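Local coordinates for protein racemase, putative (Roseobacter denitrificans, PDB 3TCS) that binds magnesium and D-alanine in a TIM-barrel domain and probably acts as a racemase or hydro-lyase of the mandelate racemase family, at residues L313-T318 against L332-E337; V304-A309 against H320-I325. One frame throughout, in Å; residues are numbered along the deposited sequence.

Contact 1. Residues L313-T318 against L332-E337. With DAL (D-alanine), chain L.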
ATOM      1  N   LEU B 313      20.835   7.318  -2.891  1.00  6.62           N
ATOM      2  CA  LEU B 313      20.582   8.621  -3.492  1.00  6.91           C
ATOM      3  C   LEU B 313      19.437   9.411  -2.859  1.00  6.74           C
ATOM      4  O   LEU B 313      19.244  10.578  -3.180  1.00  6.91           O
ATOM      5  CB  LEU B 313      20.316   8.468  -4.990  1.00  7.86           C
ATOM      6  CG  LEU B 313      21.536   8.123  -5.843  1.00  6.94           C
ATOM      7  CD1 LEU B 313      21.129   7.978  -7.297  1.00  7.99           C
ATOM      8  CD2 LEU B 313      22.568   9.220  -5.690  1.00  9.44           C
ATOM      9  N   VAL B 314      18.681   8.796  -1.960  1.00  7.28           N
ATOM     10  CA  VAL B 314      17.563   9.510  -1.347  1.00  6.38           C
ATOM     11  C   VAL B 314      17.975  10.845  -0.717  1.00  8.29           C
ATOM     12  O   VAL B 314      17.248  11.839  -0.820  1.00  8.16           O
ATOM     13  CB  VAL B 314      16.837   8.615  -0.305  1.00  7.06           C
ATOM     14  CG1 VAL B 314      17.747   8.314   0.887  1.00  5.75           C
ATOM     15  CG2 VAL B 314      15.540   9.274   0.130  1.00  6.68           C
ATOM     16  N   THR B 315      19.145  10.882  -0.086  1.00  7.14           N
ATOM     17  CA  THR B 315      19.601  12.112   0.549  1.00  6.64           C
ATOM     18  C   THR B 315      19.929  13.192  -0.483  1.00  6.78           C
ATOM     19  O   THR B 315      19.597  14.365  -0.285  1.00  5.65           O
ATOM     20  CB  THR B 315      20.817  11.840   1.459  1.00  6.80           C
ATOM     21  OG1 THR B 315      20.440  10.918   2.488  1.00  6.58           O
ATOM     22  CG2 THR B 315      21.298  13.128   2.117  1.00  7.48           C
ATOM     23  N   LEU B 316      20.555  12.795  -1.589  1.00  5.60           N
ATOM     24  CA  LEU B 316      20.905  13.736  -2.654  1.00  6.05           C
ATOM     25  C   LEU B 316      19.649  14.297  -3.316  1.00  5.96           C
ATOM     26  O   LEU B 316      19.568  15.496  -3.602  1.00  5.81           O
ATOM     27  CB  LEU B 316      21.776  13.053  -3.714  1.00  5.77           C
ATOM     28  CG  LEU B 316      22.248  13.916  -4.892  1.00  7.61           C
ATOM     29  CD1 LEU B 316      22.999  15.145  -4.378  1.00  8.18           C
ATOM     30  CD2 LEU B 316      23.151  13.086  -5.807  1.00  8.58           C
ATOM     31  N   PHE B 317      18.665  13.434  -3.565  1.00  6.36           N
ATOM     32  CA  PHE B 317      17.425  13.894  -4.180  1.00  6.64           C
ATOM     33  C   PHE B 317      16.798  14.965  -3.296  1.00  6.39           C
ATOM     34  O   PHE B 317      16.259  15.958  -3.787  1.00  6.81           O
ATOM     35  CB  PHE B 317      16.420  12.752  -4.334  1.00  5.44           C
ATOM     36  CG  PHE B 317      16.893  11.624  -5.209  1.00  7.80           C
ATOM     37  CD1 PHE B 317      17.838  11.840  -6.209  1.00  5.36           C
ATOM     38  CD2 PHE B 317      16.343  10.355  -5.068  1.00  6.85           C
ATOM     39  CE1 PHE B 317      18.226  10.798  -7.067  1.00  9.04           C
ATOM     40  CE2 PHE B 317      16.721   9.304  -5.923  1.00  9.09           C
ATOM     41  CZ  PHE B 317      17.662   9.529  -6.921  1.00  8.16           C
ATOM     42  N   THR B 318      16.864  14.741  -1.987  1.00  6.83           N
ATOM     43  CA  THR B 318      16.295  15.673  -1.015  1.00  6.28           C
ATOM     44  C   THR B 318      17.064  16.989  -1.023  1.00  6.89           C
ATOM     45  O   THR B 318      16.473  18.067  -0.906  1.00  6.52           O
ATOM     46  CB  THR B 318      16.312  15.057   0.402  1.00  6.06           C
ATOM     47  OG1 THR B 318      15.610  13.806   0.382  1.00  7.68           O
ATOM     48  CG2 THR B 318      15.633  15.983   1.399  1.00  6.85           C
ATOM     49  N   LEU B 332      18.456  19.435   6.256  1.00  7.79           N
ATOM     50  CA  LEU B 332      18.443  18.152   5.560  1.00  8.23           C
ATOM     51  C   LEU B 332      18.743  17.032   6.555  1.00  7.95           C
ATOM     52  O   LEU B 332      19.717  17.119   7.300  1.00  7.96           O
ATOM     53  CB  LEU B 332      19.544  18.142   4.493  1.00  7.91           C
ATOM     54  CG  LEU B 332      19.842  16.813   3.795  1.00  6.69           C
ATOM     55  CD1 LEU B 332      18.921  16.667   2.596  1.00  6.37           C
ATOM     56  CD2 LEU B 332      21.307  16.772   3.350  1.00  6.45           C
ATOM     57  N   GLU B 333      17.925  15.983   6.577  1.00  7.98           N
ATOM     58  CA  GLU B 333      18.213  14.871   7.474  1.00  8.62           C
ATOM     59  C   GLU B 333      19.486  14.218   6.938  1.00  9.81           C
ATOM     60  O   GLU B 333      19.590  13.927   5.743  1.00  7.52           O
ATOM     61  CB  GLU B 333      17.073  13.853   7.485  1.00  9.04           C
ATOM     62  CG  GLU B 333      17.449  12.582   8.241  1.00  8.04           C
ATOM     63  CD  GLU B 333      16.268  11.712   8.598  1.00 10.31           C
ATOM     64  OE1 GLU B 333      15.268  11.665   7.847  1.00  7.67           O
ATOM     65  OE2 GLU B 333      16.353  11.054   9.649  1.00 12.91           O
ATOM     66  N   PHE B 334      20.465  14.002   7.805  1.00  8.01           N
ATOM     67  CA  PHE B 334      21.714  13.406   7.349  1.00  7.94           C
ATOM     68  C   PHE B 334      22.147  12.266   8.259  1.00  7.89           C
ATOM     69  O   PHE B 334      22.611  12.493   9.369  1.00  7.30           O
ATOM     70  CB  PHE B 334      22.804  14.474   7.304  1.00  8.02           C
ATOM     71  CG  PHE B 334      24.026  14.059   6.534  1.00  9.14           C
ATOM     72  CD1 PHE B 334      24.043  14.123   5.144  1.00 10.14           C
ATOM     73  CD2 PHE B 334      25.150  13.584   7.200  1.00  8.91           C
ATOM     74  CE1 PHE B 334      25.168  13.718   4.425  1.00  8.61           C
ATOM     75  CE2 PHE B 334      26.282  13.174   6.491  1.00  9.64           C
ATOM     76  CZ  PHE B 334      26.288  13.244   5.100  1.00 10.29           C
ATOM     77  N   SER B 335      21.992  11.036   7.782  1.00  8.53           N
ATOM     78  CA  SER B 335      22.376   9.874   8.571  1.00  8.27           C
ATOM     79  C   SER B 335      23.866   9.886   8.878  1.00  8.97           C
ATOM     80  O   SER B 335      24.685  10.124   7.990  1.00  8.76           O
ATOM     81  CB  SER B 335      22.046   8.586   7.823  1.00  8.56           C
ATOM     82  OG  SER B 335      22.572   7.473   8.525  1.00  8.98           O
ATOM     83  N   ILE B 336      24.222   9.638  10.135  1.00  8.25           N
ATOM     84  CA  ILE B 336      25.633   9.597  10.501  1.00  8.52           C
ATOM     85  C   ILE B 336      26.066   8.186  10.904  1.00  9.59           C
ATOM     86  O   ILE B 336      27.121   7.999  11.503  1.00  9.66           O
ATOM     87  CB  ILE B 336      25.972  10.627  11.632  1.00  7.31           C
ATOM     88  CG1 ILE B 336      24.940  10.583  12.759  1.00  8.13           C
ATOM     89  CG2 ILE B 336      26.004  12.042  11.040  1.00  8.99           C
ATOM     90  CD1 ILE B 336      24.984   9.334  13.611  1.00  7.64           C
ATOM     91  N   GLU B 337      25.253   7.191  10.554  1.00 10.36           N
ATOM     92  CA  GLU B 337      25.572   5.801  10.873  1.00 11.83           C
ATOM     93  C   GLU B 337      26.697   5.304   9.966  1.00 13.17           C
ATOM     94  O   GLU B 337      26.889   5.815   8.862  1.00 14.49           O
ATOM     95  CB  GLU B 337      24.336   4.907  10.691  1.00 10.32           C
ATOM     96  CG  GLU B 337      23.138   5.271  11.564  1.00  9.75           C
ATOM     97  CD  GLU B 337      23.450   5.212  13.050  1.00 12.92           C
ATOM     98  OE1 GLU B 337      24.434   4.541  13.432  1.00 12.66           O
ATOM     99  OE2 GLU B 337      22.704   5.828  13.842  1.00 12.62           O
TER
HETATM  100  N   DAL L 370      13.338  10.200  10.260  1.00 11.02           N
HETATM  101  CA  DAL L 370      13.980   8.986  10.797  1.00 13.70           C
HETATM  102  CB  DAL L 370      15.215   8.630   9.983  1.00  9.29           C
HETATM  103  C   DAL L 370      13.019   7.846  10.748  1.00 13.37           C
HETATM  104  O   DAL L 370      11.989   7.908  11.338  1.00 20.29           O
HETATM  105  O   HOH W   1      20.435  10.658   5.376  1.00  9.10           O
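Leu332 packs against the helix with both of its methyl branches, and this is the tight part of the contact. CD1 lies 3.6 Å from Thr318 CG2 and 3.7 Å from the backbone Thr315 O, while CD2 meets Thr315 CG2 at 3.8 Å; the side chains of Thr315 and Leu332 meet nearly perpendicular. In Thr315 a chi1 of -61° sets OG1 beside the backbone N and anti to the carbonyl carbon, leaving CG2 anti to N and directed at Leu332; Thr318 has the same rotamer. Thr318 OG1 bonds back to Val314 O at 2.8 Å, tilted 27° from that carbonyl's plane. Val314 O thus takes two donors, Thr318 N and OG1, from opposite faces, and the OG1 bond stays within the helix. No direct hydrogen bond joins helix 314-318 to strand 332-335, whose axes run nearly antiparallel (160°) at 9.0 Å.

Toward Ser335 the packing opens out, and a water takes over. It donates to Thr315 OG1 and accepts from Ser335 N, each at 2.9 Å. Thr315 OG1 is also bonded to Asn310 O. Phe334 touches Thr315 CG2 obliquely at a longer 4.2 Å, and its ring meets that of Trp311.

Glu333 points its carboxylate into the D-alanine pocket, where Ser139 and Lys167 hold it. The chemistry thus divides by residue: methyl packing through Leu332 and a water bridge from Thr315 OG1 to the backbone N of Ser335 link the strand to the helix, while the Glu333 carboxylate is turned to the pocket and its backbone O meets the water only weakly.

Contact 2. Residues V304-A309 against H320-I325. With DAL (D-alanine), chain L.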
ATOM      1  N   VAL B 304       8.401  22.105   4.858  1.00  7.98           N
ATOM      2  CA  VAL B 304       8.702  20.738   4.468  1.00  8.33           C
ATOM      3  C   VAL B 304      10.132  20.358   4.860  1.00  7.16           C
ATOM      4  O   VAL B 304      11.098  20.984   4.424  1.00  7.23           O
ATOM      5  CB  VAL B 304       8.557  20.560   2.937  1.00  8.32           C
ATOM      6  CG1 VAL B 304       8.834  19.105   2.546  1.00  8.15           C
ATOM      7  CG2 VAL B 304       7.160  20.988   2.491  1.00  8.84           C
ATOM      8  N   THR B 305      10.255  19.333   5.693  1.00  7.46           N
ATOM      9  CA  THR B 305      11.556  18.838   6.136  1.00  7.93           C
ATOM     10  C   THR B 305      11.506  17.347   5.808  1.00  7.67           C
ATOM     11  O   THR B 305      11.157  16.511   6.645  1.00  6.32           O
ATOM     12  CB  THR B 305      11.741  19.073   7.643  1.00  8.43           C
ATOM     13  OG1 THR B 305      11.673  20.487   7.899  1.00  9.92           O
ATOM     14  CG2 THR B 305      13.099  18.542   8.121  1.00  8.89           C
ATOM     15  N   PRO B 306      11.860  17.000   4.563  1.00  7.30           N
ATOM     16  CA  PRO B 306      11.840  15.613   4.100  1.00  7.75           C
ATOM     17  C   PRO B 306      12.634  14.598   4.904  1.00  7.81           C
ATOM     18  O   PRO B 306      13.588  14.928   5.613  1.00  8.67           O
ATOM     19  CB  PRO B 306      12.358  15.715   2.662  1.00  8.10           C
ATOM     20  CG  PRO B 306      12.026  17.134   2.263  1.00  9.92           C
ATOM     21  CD  PRO B 306      12.379  17.894   3.513  1.00  7.33           C
ATOM     22  N   HIS B 307      12.216  13.348   4.768  1.00  8.08           N
ATOM     23  CA  HIS B 307      12.877  12.228   5.411  1.00  8.11           C
ATOM     24  C   HIS B 307      13.815  11.591   4.382  1.00  8.28           C
ATOM     25  O   HIS B 307      13.425  11.355   3.247  1.00  8.68           O
ATOM     26  CB  HIS B 307      11.830  11.205   5.868  1.00  9.89           C
ATOM     27  CG  HIS B 307      12.385   9.845   6.165  1.00  8.35           C
ATOM     28  ND1 HIS B 307      12.674   8.925   5.179  1.00 11.04           N
ATOM     29  CD2 HIS B 307      12.682   9.242   7.340  1.00 10.00           C
ATOM     30  CE1 HIS B 307      13.122   7.813   5.735  1.00 11.98           C
ATOM     31  NE2 HIS B 307      13.136   7.979   7.046  1.00  9.42           N
ATOM     32  N   CYS B 308      15.060  11.361   4.784  1.00  8.48           N
ATOM     33  CA  CYS B 308      16.065  10.687   3.958  1.00  8.75           C
ATOM     34  C   CYS B 308      17.011  10.130   5.012  1.00  9.10           C
ATOM     35  O   CYS B 308      17.742  10.874   5.662  1.00 10.78           O
ATOM     36  CB  CYS B 308      16.762  11.645   2.963  1.00  7.52           C
ATOM     37  SG  CYS B 308      17.232  13.317   3.487  1.00 10.55           S
ATOM     38  N   ALA B 309      16.972   8.811   5.185  1.00  9.45           N
ATOM     39  CA  ALA B 309      17.737   8.157   6.243  1.00 10.12           C
ATOM     40  C   ALA B 309      18.981   7.337   5.917  1.00  8.71           C
ATOM     41  O   ALA B 309      19.476   6.612   6.778  1.00  8.25           O
ATOM     42  CB  ALA B 309      16.781   7.303   7.074  1.00  8.71           C
ATOM     43  N   HIS B 320      18.556  18.376  -3.552  1.00  5.88           N
ATOM     44  CA  HIS B 320      18.124  19.153  -4.711  1.00  7.12           C
ATOM     45  C   HIS B 320      16.749  19.766  -4.472  1.00  6.89           C
ATOM     46  O   HIS B 320      16.507  20.923  -4.821  1.00  8.95           O
ATOM     47  CB  HIS B 320      18.065  18.284  -5.973  1.00  6.61           C
ATOM     48  CG  HIS B 320      19.388  18.100  -6.651  1.00  7.67           C
ATOM     49  ND1 HIS B 320      20.369  17.264  -6.163  1.00 10.77           N
ATOM     50  CD2 HIS B 320      19.887  18.641  -7.787  1.00  5.66           C
ATOM     51  CE1 HIS B 320      21.414  17.294  -6.970  1.00  6.57           C
ATOM     52  NE2 HIS B 320      21.148  18.122  -7.963  1.00 10.57           N
ATOM     53  N   LEU B 321      15.848  18.988  -3.879  1.00  7.46           N
ATOM     54  CA  LEU B 321      14.503  19.478  -3.605  1.00  7.53           C
ATOM     55  C   LEU B 321      14.544  20.675  -2.654  1.00  7.26           C
ATOM     56  O   LEU B 321      13.881  21.686  -2.890  1.00  8.78           O
ATOM     57  CB  LEU B 321      13.638  18.372  -2.990  1.00  6.51           C
ATOM     58  CG  LEU B 321      12.181  18.773  -2.710  1.00 11.26           C
ATOM     59  CD1 LEU B 321      11.425  18.897  -4.028  1.00 10.36           C
ATOM     60  CD2 LEU B 321      11.513  17.744  -1.819  1.00 10.68           C
ATOM     61  N   LEU B 322      15.331  20.558  -1.586  1.00  7.11           N
ATOM     62  CA  LEU B 322      15.437  21.627  -0.602  1.00  7.89           C
ATOM     63  C   LEU B 322      16.048  22.912  -1.154  1.00 10.51           C
ATOM     64  O   LEU B 322      15.847  23.985  -0.586  1.00 11.51           O
ATOM     65  CB  LEU B 322      16.228  21.145   0.618  1.00  7.48           C
ATOM     66  CG  LEU B 322      15.509  20.132   1.520  1.00  6.27           C
ATOM     67  CD1 LEU B 322      16.452  19.681   2.618  1.00  9.59           C
ATOM     68  CD2 LEU B 322      14.254  20.766   2.132  1.00  6.69           C
ATOM     69  N   ARG B 323      16.787  22.809  -2.257  1.00  9.51           N
ATOM     70  CA  ARG B 323      17.390  23.990  -2.871  1.00  9.58           C
ATOM     71  C   ARG B 323      16.394  24.627  -3.832  1.00  9.42           C
ATOM     72  O   ARG B 323      16.691  25.644  -4.453  1.00  9.44           O
ATOM     73  CB  ARG B 323      18.652  23.621  -3.662  1.00 10.12           C
ATOM     74  CG  ARG B 323      19.896  23.298  -2.832  1.00 12.00           C
ATOM     75  CD  ARG B 323      20.420  24.504  -2.045  1.00 11.48           C
ATOM     76  NE  ARG B 323      20.595  25.711  -2.854  1.00 11.85           N
ATOM     77  CZ  ARG B 323      21.053  26.865  -2.375  1.00 12.21           C
ATOM     78  NH1 ARG B 323      21.388  26.961  -1.095  1.00 10.57           N
ATOM     79  NH2 ARG B 323      21.151  27.930  -3.160  1.00 11.33           N
ATOM     80  N   ALA B 324      15.213  24.033  -3.957  1.00  9.37           N
ATOM     81  CA  ALA B 324      14.229  24.564  -4.887  1.00 10.50           C
ATOM     82  C   ALA B 324      12.863  24.953  -4.321  1.00 11.21           C
ATOM     83  O   ALA B 324      12.267  25.928  -4.771  1.00 13.65           O
ATOM     84  CB  ALA B 324      14.039  23.580  -6.033  1.00  8.56           C
ATOM     85  N   ILE B 325      12.357  24.219  -3.339  1.00 11.07           N
ATOM     86  CA  ILE B 325      11.028  24.542  -2.822  1.00  9.34           C
ATOM     87  C   ILE B 325      10.982  25.846  -2.024  1.00 10.00           C
ATOM     88  O   ILE B 325      11.948  26.211  -1.356  1.00 10.91           O
ATOM     89  CB  ILE B 325      10.462  23.371  -1.987  1.00  8.29           C
ATOM     90  CG1 ILE B 325      11.340  23.109  -0.767  1.00  9.87           C
ATOM     91  CG2 ILE B 325      10.384  22.114  -2.859  1.00 10.75           C
ATOM     92  CD1 ILE B 325      10.726  22.111   0.210  1.00 10.81           C
TER
HETATM   93  N   DAL L 370      13.338  10.200  10.260  1.00 11.02           N
HETATM   94  CA  DAL L 370      13.980   8.986  10.797  1.00 13.70           C
HETATM   95  CB  DAL L 370      15.215   8.630   9.983  1.00  9.29           C
HETATM   96  C   DAL L 370      13.019   7.846  10.748  1.00 13.37           C
HETATM   97  O   DAL L 370      11.989   7.908  11.338  1.00 20.29           O
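Pro306 meets two successive leucines of the helix with different corners of its ring. Residues 304-309, to which it belongs, have no regular secondary structure. Its CD lies 3.7 Å from Leu322 CD2, the two side chains running past one another and pointing opposite ways, and its CG lies 4.2 Å from Leu321 CD2, on an oblique approach. Leu321 has its CG anti to the backbone N (chi1 -178°), whereas Leu322 has it anti to the carbonyl carbon (-71°); this difference lets neighbouring residues on the helix bring their CD2 methyls to one proline.

Val304 extends the apolar patch. Its CB is 3.8 Å from Ile325 CD1, and its carbonyl O lies 3.9 Å from Leu322 CD2. Ile325 follows the helix end, where Leu321 O accepts from both Ala324 N and Ile325 N, the latter at 3.0 Å. No hydrogen bond crosses the contact, so it rests on apolar packing, to which helix 287-300 adds Leu291 beside Leu321 and Val294 beside Ile325.

On the pocket side of residues 304-309, His307 brings its ring edge to the D-alanine, with CD2 3.1 Å from the ligand N. Asp280 bonds to His307 ND1, which would limit the ring's rotation, consistent with a second-shell role, and Ala309 CB packs 3.6 Å from the ligand CB. Backbone bonds from Thr305 to Val277 and from His307 to Pro279 run this segment alongside strand 276-277 and the residues just after it, consistent with the place of a barrel strand. A segment that carries pocket residues on its inner side and packs against a helix outside is characteristic of the TIM-barrel domain of the enolase superfamily.

Overall arrangement
Contacts 1 and 2 have centres 9 Å apart and share helix 314-322, contact 1 using its beginning and contact 2 its end. Their segments alternate along the chain, 304-309, 313-318, 320-325 and 332-337: the helix follows 304-309 and precedes strand 332-335, and the two contacts reveal it packing on both. The contacts also touch directly: Glu333 OE1 is 3.1 Å from Cys308 N, a probable hydrogen bond, and Thr318 CG2 is 3.5 Å from Pro306 CB. Strand 332-335 pairs in parallel with strand 132-139, consistent with closing the barrel, as in this fold. Both contacts therefore join this shared helix to walls of one D-alanine pocket, beside the magnesium site of Asp205, Glu231 and Glu257.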